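Side-chain contact in 39 kDa initiator binding protein (Trichomonas vaginalis, PDB 1PP7), which binds the initiator element of core promoters through its N-terminal DNA-binding domain, present here with ferredoxin initiator DNA, and so probably helps start transcription: residues 80-83 with 84-88. Numbering follows the deposited sequence.
Sequences LNTL and NVNLR. With nucleotides of chain B; nucleotides of chain A.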
ATOM      1  N   LEU C  80       2.614   5.863  10.987  1.00 27.14           N
ATOM      2  CA  LEU C  80       1.606   4.788  11.125  1.00 28.16           C
ATOM      3  C   LEU C  80       0.198   5.355  11.251  1.00 28.34           C
ATOM      4  O   LEU C  80      -0.786   4.895  10.591  1.00 28.61           O
ATOM      5  CB  LEU C  80       1.803   3.992  12.395  1.00 29.62           C
ATOM      6  CG  LEU C  80       1.778   2.505  12.082  1.00 39.13           C
ATOM      7  CD1 LEU C  80       1.235   1.785  13.289  1.00 35.34           C
ATOM      8  CD2 LEU C  80       0.953   2.219  10.783  1.00 39.18           C
ATOM      9  N   ASN C  81       0.108   6.338  12.145  1.00 24.03           N
ATOM     10  CA  ASN C  81      -1.131   6.989  12.408  1.00 24.48           C
ATOM     11  C   ASN C  81      -1.744   7.583  11.141  1.00 26.92           C
ATOM     12  O   ASN C  81      -2.936   7.442  10.904  1.00 26.53           O
ATOM     13  CB  ASN C  81      -0.988   8.037  13.518  1.00 21.36           C
ATOM     14  CG  ASN C  81      -2.220   8.921  13.646  1.00 24.33           C
ATOM     15  OD1 ASN C  81      -2.282  10.018  13.053  1.00 29.53           O
ATOM     16  ND2 ASN C  81      -3.219   8.442  14.367  1.00 18.14           N
ATOM     17  N   THR C  82      -0.971   8.203  10.276  1.00 29.76           N
ATOM     18  CA  THR C  82      -1.669   8.737   9.147  1.00 26.27           C
ATOM     19  C   THR C  82      -2.059   7.596   8.212  1.00 27.25           C
ATOM     20  O   THR C  82      -3.082   7.684   7.526  1.00 20.50           O
ATOM     21  CB  THR C  82      -0.864   9.926   8.548  1.00 31.84           C
ATOM     22  OG1 THR C  82      -1.020  10.008   7.120  1.00 39.60           O
ATOM     23  CG2 THR C  82       0.541   9.819   8.942  1.00 32.45           C
ATOM     24  N   LEU C  83      -1.315   6.475   8.232  1.00 29.66           N
ATOM     25  CA  LEU C  83      -1.706   5.370   7.356  1.00 27.93           C
ATOM     26  C   LEU C  83      -3.132   4.949   7.773  1.00 30.36           C
ATOM     27  O   LEU C  83      -4.012   4.822   6.892  1.00 28.76           O
ATOM     28  CB  LEU C  83      -0.797   4.165   7.503  1.00 27.60           C
ATOM     29  CG  LEU C  83      -0.486   3.318   6.271  1.00 25.70           C
ATOM     30  CD1 LEU C  83      -0.108   1.959   6.769  1.00 22.36           C
ATOM     31  CD2 LEU C  83      -1.617   3.206   5.298  1.00 25.81           C
ATOM     32  N   ASN C  84      -3.343   4.738   9.098  1.00 26.91           N
ATOM     33  CA  ASN C  84      -4.643   4.318   9.627  1.00 22.90           C
ATOM     34  C   ASN C  84      -5.689   5.346   9.287  1.00 24.01           C
ATOM     35  O   ASN C  84      -6.791   4.998   8.881  1.00 22.84           O
ATOM     36  CB  ASN C  84      -4.683   4.181  11.155  1.00 24.08           C
ATOM     37  CG  ASN C  84      -3.688   3.143  11.723  1.00 33.12           C
ATOM     38  OD1 ASN C  84      -3.410   2.099  11.097  1.00 38.03           O
ATOM     39  ND2 ASN C  84      -3.185   3.412  12.953  1.00 28.66           N
ATOM     40  N   VAL C  85      -5.374   6.626   9.472  1.00 19.89           N
ATOM     41  CA  VAL C  85      -6.344   7.646   9.176  1.00 20.22           C
ATOM     42  C   VAL C  85      -6.780   7.550   7.665  1.00 25.33           C
ATOM     43  O   VAL C  85      -7.982   7.635   7.341  1.00 22.04           O
ATOM     44  CB  VAL C  85      -5.762   9.043   9.548  1.00 23.18           C
ATOM     45  CG1 VAL C  85      -6.470  10.141   8.799  1.00 18.19           C
ATOM     46  CG2 VAL C  85      -5.933   9.296  11.066  1.00 17.61           C
ATOM     47  N   ASN C  86      -5.811   7.376   6.753  1.00 24.82           N
ATOM     48  CA  ASN C  86      -6.113   7.247   5.335  1.00 26.55           C
ATOM     49  C   ASN C  86      -6.968   5.989   5.005  1.00 29.24           C
ATOM     50  O   ASN C  86      -7.883   6.069   4.130  1.00 26.63           O
ATOM     51  CB  ASN C  86      -4.817   7.205   4.503  1.00 30.39           C
ATOM     52  CG  ASN C  86      -4.105   8.568   4.416  1.00 34.95           C
ATOM     53  OD1 ASN C  86      -4.671   9.643   4.758  1.00 35.99           O
ATOM     54  ND2 ASN C  86      -2.868   8.525   3.960  1.00 26.55           N
ATOM     55  N   LEU C  87      -6.667   4.844   5.648  1.00 23.70           N
ATOM     56  CA  LEU C  87      -7.451   3.624   5.393  1.00 30.92           C
ATOM     57  C   LEU C  87      -8.921   3.887   5.836  1.00 33.39           C
ATOM     58  O   LEU C  87      -9.892   3.622   5.071  1.00 31.50           O
ATOM     59  CB  LEU C  87      -6.859   2.405   6.136  1.00 27.27           C
ATOM     60  CG  LEU C  87      -5.413   2.062   5.723  1.00 25.14           C
ATOM     61  CD1 LEU C  87      -4.981   0.907   6.489  1.00 24.84           C
ATOM     62  CD2 LEU C  87      -5.293   1.732   4.296  1.00 19.73           C
ATOM     63  N   ARG C  88      -9.050   4.432   7.045  1.00 29.13           N
ATOM     64  CA  ARG C  88     -10.317   4.813   7.631  1.00 33.16           C
ATOM     65  C   ARG C  88     -11.110   5.754   6.711  1.00 31.68           C
ATOM     66  O   ARG C  88     -12.212   5.401   6.258  1.00 32.40           O
ATOM     67  CB  ARG C  88     -10.078   5.468   9.023  1.00 37.20           C
ATOM     68  CG  ARG C  88     -11.095   6.584   9.491  1.00 46.86           C
ATOM     69  CD  ARG C  88     -11.834   6.166  10.747  1.00 47.01           C
ATOM     70  NE  ARG C  88     -11.593   4.740  10.972  1.00 56.34           N
ATOM     71  CZ  ARG C  88     -12.327   3.929  11.745  1.00 57.94           C
ATOM     72  NH1 ARG C  88     -13.404   4.401  12.399  1.00 55.39           N
ATOM     73  NH2 ARG C  88     -11.968   2.634  11.864  1.00 50.00           N
TER
ATOM     74  P    DG B   4      -8.862   2.380  13.087  1.00 40.10           P
ATOM     75  OP1  DG B   4      -9.863   1.485  12.419  1.00 40.29           O
ATOM     76  OP2  DG B   4      -7.860   3.110  12.285  1.00 36.70           O
ATOM     77  O5'  DG B   4      -9.673   3.434  13.949  1.00 35.78           O
ATOM     78  C5'  DG B   4     -10.432   2.976  15.064  1.00 33.89           C
ATOM     79  C4'  DG B   4     -10.783   4.132  15.966  1.00 38.37           C
ATOM     80  O4'  DG B   4      -9.620   4.533  16.737  1.00 41.33           O
ATOM     81  C3'  DG B   4     -11.242   5.374  15.214  1.00 39.06           C
ATOM     82  O3'  DG B   4     -12.326   5.946  15.950  1.00 42.35           O
ATOM     83  C2'  DG B   4      -9.979   6.233  15.178  1.00 40.02           C
ATOM     84  C1'  DG B   4      -9.309   5.885  16.503  1.00 37.35           C
ATOM     85  N9   DG B   4      -7.859   6.046  16.611  1.00 35.39           N
ATOM     86  C8   DG B   4      -6.855   5.517  15.803  1.00 39.70           C
ATOM     87  N7   DG B   4      -5.640   5.858  16.186  1.00 32.34           N
ATOM     88  C5   DG B   4      -5.856   6.654  17.311  1.00 35.68           C
ATOM     89  C6   DG B   4      -4.930   7.326  18.163  1.00 35.88           C
ATOM     90  O6   DG B   4      -3.700   7.322  18.107  1.00 40.49           O
ATOM     91  N1   DG B   4      -5.586   8.053  19.169  1.00 35.88           N
ATOM     92  C2   DG B   4      -6.967   8.112  19.336  1.00 33.76           C
ATOM     93  N2   DG B   4      -7.441   8.860  20.356  1.00 28.29           N
ATOM     94  N3   DG B   4      -7.830   7.480  18.551  1.00 30.32           N
ATOM     95  C4   DG B   4      -7.222   6.783  17.575  1.00 32.46           C
TER
ATOM     96  P    DT A   7      -0.488  11.929   2.948  1.00 39.25           P
ATOM     97  OP1  DT A   7       0.680  12.242   2.055  1.00 38.50           O
ATOM     98  OP2  DT A   7      -0.821  10.511   3.299  1.00 32.40           O
ATOM     99  O5'  DT A   7      -0.262  12.683   4.322  1.00 40.06           O
ATOM    100  C5'  DT A   7       0.450  13.911   4.324  1.00 37.72           C
ATOM    101  C4'  DT A   7       0.652  14.394   5.736  1.00 35.25           C
ATOM    102  O4'  DT A   7      -0.541  15.053   6.221  1.00 29.66           O
ATOM    103  C3'  DT A   7       1.014  13.311   6.750  1.00 32.69           C
ATOM    104  O3'  DT A   7       2.245  13.666   7.384  1.00 37.04           O
ATOM    105  C2'  DT A   7      -0.149  13.339   7.723  1.00 34.95           C
ATOM    106  C1'  DT A   7      -0.683  14.753   7.575  1.00 30.69           C
ATOM    107  N1   DT A   7      -2.096  14.942   7.935  1.00 29.93           N
ATOM    108  C2   DT A   7      -2.388  16.018   8.739  1.00 32.10           C
ATOM    109  O2   DT A   7      -1.513  16.768   9.151  1.00 33.62           O
ATOM    110  N3   DT A   7      -3.734  16.173   9.061  1.00 29.90           N
ATOM    111  C4   DT A   7      -4.786  15.345   8.653  1.00 36.11           C
ATOM    112  O4   DT A   7      -5.962  15.592   9.010  1.00 34.04           O
ATOM    113  C5   DT A   7      -4.386  14.212   7.799  1.00 33.65           C
ATOM    114  C7   DT A   7      -5.434  13.268   7.296  1.00 27.02           C
ATOM    115  C6   DT A   7      -3.083  14.078   7.496  1.00 32.90           C
ATOM    116  P    DT A   8       3.048  12.598   8.294  1.00 35.74           P
ATOM    117  OP1  DT A   8       4.457  12.826   7.888  1.00 37.14           O
ATOM    118  OP2  DT A   8       2.528  11.223   8.311  1.00 38.19           O
ATOM    119  O5'  DT A   8       2.729  13.240   9.692  1.00 33.71           O
ATOM    120  C5'  DT A   8       2.842  14.649   9.788  1.00 37.02           C
ATOM    121  C4'  DT A   8       2.458  15.127  11.156  1.00 35.77           C
ATOM    122  O4'  DT A   8       1.057  15.385  11.135  1.00 35.16           O
ATOM    123  C3'  DT A   8       2.703  14.154  12.295  1.00 38.32           C
ATOM    124  O3'  DT A   8       3.493  14.787  13.292  1.00 53.47           O
ATOM    125  C2'  DT A   8       1.324  13.873  12.840  1.00 35.17           C
ATOM    126  C1'  DT A   8       0.493  15.014  12.352  1.00 35.56           C
ATOM    127  N1   DT A   8      -0.934  14.708  12.095  1.00 39.28           N
ATOM    128  C2   DT A   8      -1.894  15.563  12.639  1.00 37.68           C
ATOM    129  O2   DT A   8      -1.617  16.566  13.227  1.00 30.40           O
ATOM    130  N3   DT A   8      -3.195  15.199  12.416  1.00 39.18           N
ATOM    131  C4   DT A   8      -3.639  14.137  11.654  1.00 40.57           C
ATOM    132  O4   DT A   8      -4.854  13.978  11.489  1.00 44.06           O
ATOM    133  C5   DT A   8      -2.581  13.299  11.080  1.00 39.54           C
ATOM    134  C7   DT A   8      -2.954  12.133  10.221  1.00 44.18           C
ATOM    135  C6   DT A   8      -1.303  13.621  11.342  1.00 35.92           C
TER
HETATM  136  O   HOH W   1      -3.138   5.244  14.941  1.00 34.82           O
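N81 and N84 meet through a shared water on one side of helix 80-89, whose contacts with base edges of the major groove, in a domain of the helix-turn-helix clan, are those of a recognition helix. The main-chain evidence is a regular i to i+4 pattern: V85 N bonds N81 O at 2.9 Å with an N-H...O angle of 166°, and the bonds from N84, N86 and L87 repeat it.

N84 can be followed outward. Its CB lies 3.5 Å from OP2 of DG4 of chain B. CG, set beside the backbone N by a chi1 of -60°, rises next to the carbonyl of L80, with L80 O 3.6 Å away. OD1 accepts a hydrogen bond from K69 NZ of helix 69-76, while ND2 gives one to water 1 at 2.7 Å. That water also accepts from N81 ND2, so both ends of the N84 amide have a partner, which should hold its rotation.

N81 reads bases: OD1 bonds a cytosine N4 and ND2 a thymine O4. V85 adds an apolar touch, CG1 lying 3.6 Å from the methyl C7 of DT7 of chain A. On the protein side, L83 CD2 packs 4.0 Å from L87 CG, and both leucines reach F34 of helix 34-45. N86 ND2 donates to OP2 of DT7 of chain A at 2.9 Å and 156°.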